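Local atomic coordinates of TarM (Staphylococcus aureus subsp. aureus 21178, PDB entry 4X7R), a protein that belongs to the GT-B clan of glycosyltransferases, carrying two Rossmann-like parallel-sheet domains and a long antiparallel sheet inserted within the first of them. Residues Asn251-Phe256 / Leu291-Val296; Ala285-Ile290 / Ile299-Asn304; Ala421-Ile424 / Pro428-Phe431. The protein carries 1 engineered substitution. All coordinates share one frame; numbering follows the deposited sequence.

Contact 1: residues Asn251-Phe256 / Leu291-Val296; sequences NHHENF and LNQFDV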
loop_
_atom_site.group_PDB
_atom_site.type_symbol
_atom_site.label_atom_id
_atom_site.label_comp_id
_atom_site.label_asym_id
_atom_site.label_seq_id
_atom_site.Cartn_x
_atom_site.Cartn_y
_atom_site.Cartn_z
ATOM N N ASN A 251 6.253 6.227 12.188
ATOM C CA ASN A 251 6.837 7.181 13.102
ATOM C C ASN A 251 6.310 8.554 12.584
ATOM O O ASN A 251 6.427 8.858 11.387
ATOM C CB ASN A 251 8.377 7.096 13.056
ATOM C CG ASN A 251 9.071 7.989 14.055
ATOM O OD1 ASN A 251 8.603 9.089 14.355
ATOM N ND2 ASN A 251 10.215 7.553 14.586
ATOM N N HIS A 252 5.646 9.325 13.474
ATOM C CA HIS A 252 5.005 10.596 13.141
ATOM C C HIS A 252 6.006 11.741 12.868
ATOM O O HIS A 252 5.603 12.811 12.414
ATOM C CB HIS A 252 3.998 10.976 14.223
ATOM C CG HIS A 252 4.645 11.177 15.563
ATOM N ND1 HIS A 252 5.292 10.130 16.220
ATOM C CD2 HIS A 252 4.742 12.296 16.316
ATOM C CE1 HIS A 252 5.775 10.658 17.334
ATOM N NE2 HIS A 252 5.465 11.961 17.436
ATOM N N HIS A 253 7.293 11.535 13.137
ATOM C CA HIS A 253 8.266 12.574 12.816
ATOM C C HIS A 253 8.601 12.464 11.330
ATOM O O HIS A 253 8.518 11.365 10.744
ATOM C CB HIS A 253 9.572 12.412 13.609
ATOM C CG HIS A 253 9.414 12.509 15.086
ATOM N ND1 HIS A 253 9.115 11.381 15.859
ATOM C CD2 HIS A 253 9.624 13.563 15.909
ATOM C CE1 HIS A 253 9.106 11.796 17.119
ATOM N NE2 HIS A 253 9.410 13.100 17.202
ATOM N N GLU A 254 9.003 13.597 10.729
ATOM C CA GLU A 254 9.446 13.631 9.342
ATOM C C GLU A 254 10.735 12.812 9.216
ATOM O O GLU A 254 11.626 12.886 10.078
ATOM C CB GLU A 254 9.687 15.076 8.864
ATOM C CG GLU A 254 8.434 15.751 8.337
ATOM C CD GLU A 254 8.066 15.485 6.891
ATOM O OE1 GLU A 254 7.974 14.303 6.487
ATOM O OE2 GLU A 254 7.818 16.475 6.168
ATOM N N ASN A 255 10.775 11.970 8.182
ATOM C CA ASN A 255 11.904 11.103 7.860
ATOM C C ASN A 255 13.017 11.951 7.336
ATOM O O ASN A 255 12.744 12.965 6.691
ATOM C CB ASN A 255 11.507 10.089 6.790
ATOM C CG ASN A 255 10.311 9.247 7.173
ATOM O OD1 ASN A 255 10.133 8.845 8.331
ATOM N ND2 ASN A 255 9.490 8.929 6.190
ATOM N N PHE A 256 14.271 11.544 7.610
ATOM C CA PHE A 256 15.498 12.228 7.164
ATOM C C PHE A 256 15.470 13.734 7.479
ATOM O O PHE A 256 15.749 14.567 6.620
ATOM C CB PHE A 256 15.773 11.927 5.673
ATOM C CG PHE A 256 15.702 10.456 5.334
ATOM C CD1 PHE A 256 16.668 9.570 5.801
ATOM C CD2 PHE A 256 14.655 9.952 4.580
ATOM C CE1 PHE A 256 16.593 8.211 5.503
ATOM C CE2 PHE A 256 14.585 8.594 4.275
ATOM C CZ PHE A 256 15.557 7.733 4.739
ATOM N N LEU A 291 1.832 12.144 23.427
ATOM C CA LEU A 291 1.208 12.784 24.586
ATOM C C LEU A 291 2.089 13.895 25.166
ATOM O O LEU A 291 1.560 14.914 25.594
ATOM C CB LEU A 291 0.830 11.742 25.672
ATOM C CG LEU A 291 -0.305 10.762 25.330
ATOM C CD1 LEU A 291 -0.471 9.744 26.451
ATOM C CD2 LEU A 291 -1.612 11.478 25.068
ATOM N N ASN A 292 3.417 13.707 25.149
ATOM C CA ASN A 292 4.364 14.701 25.650
ATOM C C ASN A 292 4.477 15.905 24.755
ATOM O O ASN A 292 4.528 17.016 25.279
ATOM C CB ASN A 292 5.733 14.089 25.954
ATOM C CG ASN A 292 5.700 13.046 27.039
ATOM O OD1 ASN A 292 4.867 13.092 27.945
ATOM N ND2 ASN A 292 6.591 12.048 26.963
ATOM N N GLN A 293 4.446 15.684 23.413
ATOM C CA GLN A 293 4.562 16.662 22.327
ATOM C C GLN A 293 3.270 17.405 21.953
ATOM O O GLN A 293 3.372 18.517 21.431
ATOM C CB GLN A 293 5.046 15.946 21.048
ATOM C CG GLN A 293 6.548 15.657 20.951
ATOM C CD GLN A 293 6.923 14.471 20.053
ATOM O OE1 GLN A 293 6.079 13.627 19.628
ATOM N NE2 GLN A 293 8.233 14.362 19.787
ATOM N N PHE A 294 2.075 16.765 22.088
ATOM C CA PHE A 294 0.784 17.331 21.644
ATOM C C PHE A 294 -0.249 17.533 22.765
ATOM O O PHE A 294 -0.235 16.799 23.759
ATOM C CB PHE A 294 0.187 16.451 20.522
ATOM C CG PHE A 294 1.008 16.407 19.249
ATOM C CD1 PHE A 294 2.014 15.453 19.077
ATOM C CD2 PHE A 294 0.768 17.311 18.213
ATOM C CE1 PHE A 294 2.786 15.421 17.909
ATOM C CE2 PHE A 294 1.537 17.277 17.038
ATOM C CZ PHE A 294 2.541 16.333 16.892
ATOM N N ASP A 295 -1.164 18.513 22.585
ATOM C CA ASP A 295 -2.250 18.800 23.542
ATOM C C ASP A 295 -3.517 17.965 23.200
ATOM O O ASP A 295 -4.558 18.530 22.818
ATOM C CB ASP A 295 -2.580 20.317 23.604
ATOM C CG ASP A 295 -3.585 20.709 24.693
ATOM O OD1 ASP A 295 -3.704 19.964 25.693
ATOM O OD2 ASP A 295 -4.259 21.755 24.536
ATOM N N VAL A 296 -3.398 16.612 23.311
ATOM C CA VAL A 296 -4.462 15.633 23.033
ATOM C C VAL A 296 -4.414 14.490 24.047
ATOM O O VAL A 296 -3.361 14.237 24.614
ATOM C CB VAL A 296 -4.468 15.101 21.572
ATOM C CG1 VAL A 296 -5.004 16.140 20.601
ATOM C CG2 VAL A 296 -3.095 14.570 21.137
#

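Contact 2: residues Ala285-Ile290 / Ile299-Asn304; sequences AQRLDI and IFTISN. With 3YW ((2S)-2,3-dihydroxypropyl 2-acetamido-2-deoxy-alpha-D-glucopyranoside), chain F.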
loop_
_atom_site.group_PDB
_atom_site.type_symbol
_atom_site.label_atom_id
_atom_site.label_comp_id
_atom_site.label_asym_id
_atom_site.label_seq_id
_atom_site.Cartn_x
_atom_site.Cartn_y
_atom_site.Cartn_z
ATOM N N ALA A 285 5.689 3.394 23.367
ATOM C CA ALA A 285 6.659 4.506 23.279
ATOM C C ALA A 285 6.174 5.633 22.387
ATOM O O ALA A 285 6.276 6.789 22.780
ATOM C CB ALA A 285 8.035 3.995 22.841
ATOM N N GLN A 286 5.553 5.313 21.240
ATOM C CA GLN A 286 5.018 6.364 20.366
ATOM C C GLN A 286 3.891 7.112 21.044
ATOM O O GLN A 286 3.800 8.322 20.879
ATOM C CB GLN A 286 4.553 5.791 18.992
ATOM C CG GLN A 286 4.186 6.898 17.973
ATOM C CD GLN A 286 3.997 6.420 16.546
ATOM O OE1 GLN A 286 3.778 5.251 16.280
ATOM N NE2 GLN A 286 4.037 7.339 15.596
ATOM N N ARG A 287 3.008 6.403 21.778
ATOM C CA ARG A 287 1.879 7.020 22.492
ATOM C C ARG A 287 2.376 8.049 23.509
ATOM O O ARG A 287 1.861 9.175 23.542
ATOM C CB ARG A 287 1.024 5.949 23.203
ATOM C CG ARG A 287 -0.058 6.545 24.084
ATOM C CD ARG A 287 -0.937 5.472 24.708
ATOM N NE ARG A 287 -1.874 6.098 25.642
ATOM C CZ ARG A 287 -1.590 6.327 26.918
ATOM N NH1 ARG A 287 -0.412 5.961 27.422
ATOM N NH2 ARG A 287 -2.478 6.922 27.702
ATOM N N LEU A 288 3.408 7.691 24.279
ATOM C CA LEU A 288 4.003 8.601 25.260
ATOM C C LEU A 288 4.658 9.803 24.588
ATOM O O LEU A 288 4.488 10.937 25.056
ATOM C CB LEU A 288 5.014 7.852 26.168
ATOM C CG LEU A 288 4.410 6.698 27.002
ATOM C CD1 LEU A 288 5.492 5.850 27.626
ATOM C CD2 LEU A 288 3.486 7.225 28.075
ATOM N N ASP A 289 5.384 9.573 23.473
ATOM C CA ASP A 289 6.023 10.667 22.722
ATOM C C ASP A 289 4.972 11.636 22.209
ATOM O O ASP A 289 5.128 12.835 22.354
ATOM C CB ASP A 289 6.863 10.128 21.543
ATOM C CG ASP A 289 8.128 9.426 21.977
ATOM O OD1 ASP A 289 8.535 9.610 23.139
ATOM O OD2 ASP A 289 8.740 8.747 21.139
ATOM N N ILE A 290 3.861 11.109 21.704
ATOM C CA ILE A 290 2.776 11.950 21.186
ATOM C C ILE A 290 2.141 12.787 22.303
ATOM O O ILE A 290 1.922 13.982 22.125
ATOM C CB ILE A 290 1.746 11.092 20.396
ATOM C CG1 ILE A 290 2.338 10.664 19.029
ATOM C CG2 ILE A 290 0.401 11.842 20.229
ATOM C CD1 ILE A 290 1.505 9.663 18.244
ATOM N N ILE A 299 -5.214 9.055 22.531
ATOM C CA ILE A 299 -4.162 8.268 21.896
ATOM C C ILE A 299 -4.134 6.909 22.585
ATOM O O ILE A 299 -4.003 6.836 23.804
ATOM C CB ILE A 299 -2.774 8.991 21.969
ATOM C CG1 ILE A 299 -2.863 10.498 21.587
ATOM C CG2 ILE A 299 -1.705 8.235 21.170
ATOM C CD1 ILE A 299 -3.360 10.875 20.075
ATOM N N PHE A 300 -4.268 5.849 21.815
ATOM C CA PHE A 300 -4.318 4.508 22.368
ATOM C C PHE A 300 -3.306 3.624 21.687
ATOM O O PHE A 300 -3.081 3.772 20.491
ATOM C CB PHE A 300 -5.751 3.925 22.204
ATOM C CG PHE A 300 -6.831 4.793 22.814
ATOM C CD1 PHE A 300 -7.029 4.823 24.194
ATOM C CD2 PHE A 300 -7.633 5.608 22.012
ATOM C CE1 PHE A 300 -8.032 5.622 24.755
ATOM C CE2 PHE A 300 -8.637 6.403 22.571
ATOM C CZ PHE A 300 -8.823 6.416 23.937
ATOM N N THR A 301 -2.638 2.758 22.455
ATOM C CA THR A 301 -1.681 1.831 21.884
ATOM C C THR A 301 -2.395 0.532 21.596
ATOM O O THR A 301 -3.006 -0.051 22.496
ATOM C CB THR A 301 -0.491 1.585 22.820
ATOM O OG1 THR A 301 0.267 2.787 22.942
ATOM C CG2 THR A 301 0.411 0.443 22.323
ATOM N N ILE A 302 -2.368 0.098 20.337
ATOM C CA ILE A 302 -2.895 -1.216 19.970
ATOM C C ILE A 302 -1.925 -1.762 18.930
ATOM O O ILE A 302 -1.833 -1.203 17.855
ATOM C CB ILE A 302 -4.389 -1.254 19.467
ATOM C CG1 ILE A 302 -5.364 -0.535 20.403
ATOM C CG2 ILE A 302 -4.846 -2.712 19.221
ATOM C CD1 ILE A 302 -6.833 -0.533 19.917
ATOM N N SER A 303 -1.220 -2.833 19.236
ATOM C CA SER A 303 -0.300 -3.510 18.309
ATOM C C SER A 303 -1.062 -4.007 17.080
ATOM O O SER A 303 -2.255 -4.307 17.176
ATOM C CB SER A 303 0.285 -4.756 18.982
ATOM O OG SER A 303 1.005 -5.576 18.071
ATOM N N ASN A 304 -0.343 -4.199 15.962
ATOM C CA ASN A 304 -0.929 -4.876 14.805
ATOM C C ASN A 304 -1.211 -6.297 15.271
ATOM O O ASN A 304 -0.459 -6.833 16.112
ATOM C CB ASN A 304 0.095 -5.020 13.677
ATOM C CG ASN A 304 0.261 -3.801 12.835
ATOM O OD1 ASN A 304 -0.719 -3.227 12.371
ATOM N ND2 ASN A 304 1.509 -3.366 12.663
HETATM O O3A 3YW F . 2.978 5.093 4.822
HETATM C C4A 3YW F . 2.743 1.574 6.087
HETATM C C5A 3YW F . 3.361 2.824 5.511
HETATM O O5 3YW F . 2.574 0.029 8.742
HETATM C C6A 3YW F . 2.379 3.968 5.446
HETATM C C5 3YW F . 2.988 -1.265 9.198
HETATM C C6 3YW F . 1.736 -1.986 9.637
HETATM C C4 3YW F . 4.036 -1.082 10.294
HETATM O O6 3YW F . 1.054 -1.288 10.669
HETATM C C3 3YW F . 5.279 -0.459 9.666
HETATM O O4 3YW F . 4.386 -2.344 10.854
HETATM O O3 3YW F . 6.301 -0.230 10.636
HETATM O O7 3YW F . 6.677 2.996 9.182
HETATM C C7 3YW F . 6.858 2.213 8.255
HETATM C C8 3YW F . 8.022 2.344 7.320
HETATM N N2 3YW F . 6.037 1.188 8.024
HETATM C C2 3YW F . 4.943 0.828 8.912
HETATM C C1 3YW F . 3.600 0.826 8.158
HETATM O O1 3YW F . 3.676 0.729 6.764
HETATM O O2 3YW F . 3.853 2.535 4.203
HETATM O O HOH W 1 -5.023 7.349 26.492
#

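Contact 3: residues Ala421-Ile424 / Pro428-Phe431; sequences AFDI and PSDF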
loop_
_atom_site.group_PDB
_atom_site.type_symbol
_atom_site.label_atom_id
_atom_site.label_comp_id
_atom_site.label_asym_id
_atom_site.label_seq_id
_atom_site.Cartn_x
_atom_site.Cartn_y
_atom_site.Cartn_z
ATOM N N ALA A 421 18.797 -5.832 14.094
ATOM C CA ALA A 421 18.161 -4.582 13.741
ATOM C C ALA A 421 18.754 -3.362 14.412
ATOM O O ALA A 421 19.186 -3.438 15.561
ATOM C CB ALA A 421 16.682 -4.663 14.083
ATOM N N PHE A 422 18.706 -2.205 13.711
ATOM C CA PHE A 422 19.104 -0.944 14.317
ATOM C C PHE A 422 18.028 -0.596 15.361
ATOM O O PHE A 422 16.838 -0.732 15.057
ATOM C CB PHE A 422 19.240 0.178 13.263
ATOM C CG PHE A 422 20.483 0.144 12.395
ATOM C CD1 PHE A 422 21.692 -0.327 12.895
ATOM C CD2 PHE A 422 20.453 0.627 11.092
ATOM C CE1 PHE A 422 22.849 -0.331 12.100
ATOM C CE2 PHE A 422 21.611 0.623 10.295
ATOM C CZ PHE A 422 22.803 0.149 10.807
ATOM N N ASP A 423 18.439 -0.242 16.604
ATOM C CA ASP A 423 17.517 0.127 17.682
ATOM C C ASP A 423 16.956 1.525 17.369
ATOM O O ASP A 423 17.583 2.532 17.698
ATOM C CB ASP A 423 18.217 0.098 19.071
ATOM C CG ASP A 423 17.240 0.164 20.248
ATOM O OD1 ASP A 423 16.048 0.489 20.024
ATOM O OD2 ASP A 423 17.662 -0.102 21.387
ATOM N N ILE A 424 15.800 1.577 16.689
ATOM C CA ILE A 424 15.168 2.825 16.232
ATOM C C ILE A 424 13.703 2.944 16.739
ATOM O O ILE A 424 13.103 1.956 17.162
ATOM C CB ILE A 424 15.256 2.919 14.656
ATOM C CG1 ILE A 424 14.619 1.698 13.930
ATOM C CG2 ILE A 424 16.692 3.114 14.165
ATOM C CD1 ILE A 424 13.183 1.766 13.644
ATOM N N PRO A 428 11.493 -2.264 17.115
ATOM C CA PRO A 428 12.476 -3.307 17.465
ATOM C C PRO A 428 12.686 -3.633 18.934
ATOM O O PRO A 428 12.613 -4.803 19.279
ATOM C CB PRO A 428 13.754 -2.859 16.745
ATOM C CG PRO A 428 13.261 -2.118 15.579
ATOM C CD PRO A 428 12.008 -1.406 16.024
ATOM N N SER A 429 12.865 -2.622 19.804
ATOM C CA SER A 429 13.116 -2.857 21.250
ATOM C C SER A 429 11.893 -3.370 22.008
ATOM O O SER A 429 12.027 -3.816 23.135
ATOM C CB SER A 429 13.715 -1.620 21.919
ATOM O OG SER A 429 12.830 -0.525 21.761
ATOM N N ASP A 430 10.707 -3.325 21.396
ATOM C CA ASP A 430 9.512 -3.885 22.024
ATOM C C ASP A 430 9.592 -5.396 22.005
ATOM O O ASP A 430 9.185 -6.043 22.976
ATOM C CB ASP A 430 8.254 -3.486 21.261
ATOM C CG ASP A 430 7.703 -2.131 21.601
ATOM O OD1 ASP A 430 8.415 -1.347 22.259
ATOM O OD2 ASP A 430 6.541 -1.876 21.272
ATOM N N PHE A 431 10.096 -5.968 20.896
ATOM C CA PHE A 431 10.097 -7.427 20.754
ATOM C C PHE A 431 11.451 -8.110 20.709
ATOM O O PHE A 431 11.532 -9.295 21.010
ATOM C CB PHE A 431 9.172 -7.848 19.598
ATOM C CG PHE A 431 9.358 -7.058 18.327
ATOM C CD1 PHE A 431 10.425 -7.323 17.475
ATOM C CD2 PHE A 431 8.458 -6.059 17.974
ATOM C CE1 PHE A 431 10.606 -6.584 16.309
ATOM C CE2 PHE A 431 8.649 -5.310 16.818
ATOM C CZ PHE A 431 9.721 -5.580 15.985
HETATM O O HOH W 2 13.609 -0.047 18.851
#

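Contact 1: residues Asn251-Phe256 / Leu291-Val296
His-252 and His-253 together hold the side-chain amide of Gln-293, at the last turn of helix 284-293. They sit on the loop after strand 243-247, an inner strand of the N-terminal Rossmann-like sheet of this GT-B protein, so the contact ties a loop leaving that sheet to the C-terminal end of a flanking helix.

Two hydrogen bonds carry it. His-252 NE2 gives its proton to Gln-293 OE1 at 2.8 Å in an almost straight bond (176°), with the oxygen lying in the ring plane. The other end of the amide, Gln-293 NE2, donates to His-253 NE2 at 3.1 Å, but this bond is more bent (142°) and arrives tilted out of the imidazole plane. With both ends used, the rotation of the amide is fixed. The two rings play complementary parts here, His-252 NE2 donating and His-253 NE2 accepting. On its far nitrogen, His-252 ND1 is hydrogen-bonded to Gln-286 NE2, about two turns earlier on the same helix as Gln-293.

Nonpolar contact is slight: His-252 CD2 comes to 4.0 Å from Phe-294 CE1, at the edge of the phenyl ring, just where the chain leaves the helix. Phe-262 lies against both histidine rings and against Phe-294.

What orients His-253 is local. Asn-251, its CG anti to the backbone N (chi1 -176°), forms an Asx turn in which OD1 takes the backbone N of His-253 at 3.0 Å. The same OD1 also accepts from His-253 ND1 at 2.8 Å, in the carbonyl plane and in the imidazole plane.

Contact 2: residues Ala285-Ile290 / Ile299-Asn304
The backbone oxygen of Ile-299 is gripped twice. Arg-287 NE donates to it at 2.9 Å with an N-H...O angle of 151°, and water 1 donates to the same Ile-299 O, also at 2.9 Å. That water in turn accepts from Arg-287 NH2, so direct bond and water bridge close a small ring along one edge of the guanidinium. The oxygen lies near the guanidinium plane, although NE approaches from 42° above the plane of the carbonyl.

The arginine reaches this point because its chain is extended from CG to NE, and its aliphatic part is laid over the strand on the way. Arg-287 CG packs on Ile-299 CG2 at 3.7 Å. Arg-287 CB lies 3.3 Å from Thr-301 OG1, the two side chains crossing at about a right angle; that hydroxyl is engaged with the backbone oxygen of Thr-283, just before the helix. One turn further on, Ile-290 CG2 meets Ile-299 CG1 at 3.8 Å, in the buried layer that Val-281 also lines.

Beyond the strand the chain runs on to Asn-304, in the pocket of the bound 3YW. Its ND2 makes a weak hydrogen bond of 2.9 Å to 3YW O6. Gln-405 OE1 accepts from the backbone N of Asn-304, and its NE2 is hydrogen-bonded to Ser-303 OG.

Helix 285-290 and strand 299-301 run nearly antiparallel (164°), with axes 8.0 Å apart. This is the return half of the beta-alpha-beta unit formed by strand 278-281, helix 284-293 and the outermost strand 299-301 of the Rossmann-like N-terminal sheet.

Contact 3: residues Ala421-Ile424 / Pro428-Phe431
Pro-428 is the hub on which residues 421-424 rest, and three of its ring carbons do the touching. CB of Pro-428 meets CB of Ala-421 at 4.3 Å, and its CG lies 3.9 Å from the backbone oxygen of Phe-422. Its CD faces the last residue of the segment, 3.7 Å from Ile-424 O and 4.1 Å from Ile-424 CD1. The CB of Ile-424 points away from the helix; with CG1 set between the backbone N and the carbonyl carbon (chi1 56°), the chain turns back and brings CD1 to the proline.

The polar side of the contact runs through one water. Water 2 donates to Asp-423 OD1 at 2.8 Å and to Ile-424 O at 2.7 Å, and accepts from Ser-429 N at 2.8 Å. It thus occupies a backbone N-H in the first turn of the short helix and joins it to Asp-423 and Ile-424.

In the next shell, Met-409 of helix 407-414 packs on both Ala-421 and Pro-428, while Leu-440 touches Pro-428, Asp-423 and Ser-429. The CB of Phe-422 points away from the helix, and its side chain touches Ile-446 and Met-449 of helix 446-457.

Strand 419-422, the weakly bonded helix 428-431 and the parallel neighbour strand 438-441 make a beta-alpha-beta crossover at one edge of the C-terminal Rossmann-like sheet, within the glycosyl transferases group 1 family region of the GT-B fold.

From the N terminus, the loop 251-256 comes first and waits 34 residues for its partner, so contact 1 closes a long loop holding helix 264-271, strand 278-281 and most of helix 284-293. Contact 2 opens within that loop, and its second segment follows the second segment of contact 1: the two cross, sharing helix 284-293. They touch directly, Leu-291 CD2 packing 3.8 Å from Ile-299 CG1. Both belong to the N-terminal parallel sheet and its flank. Contact 3 comes in series, closing a short connection of three residues in the C-terminal sheet; its centre is about 15 Å from that of contact 2, without touching it.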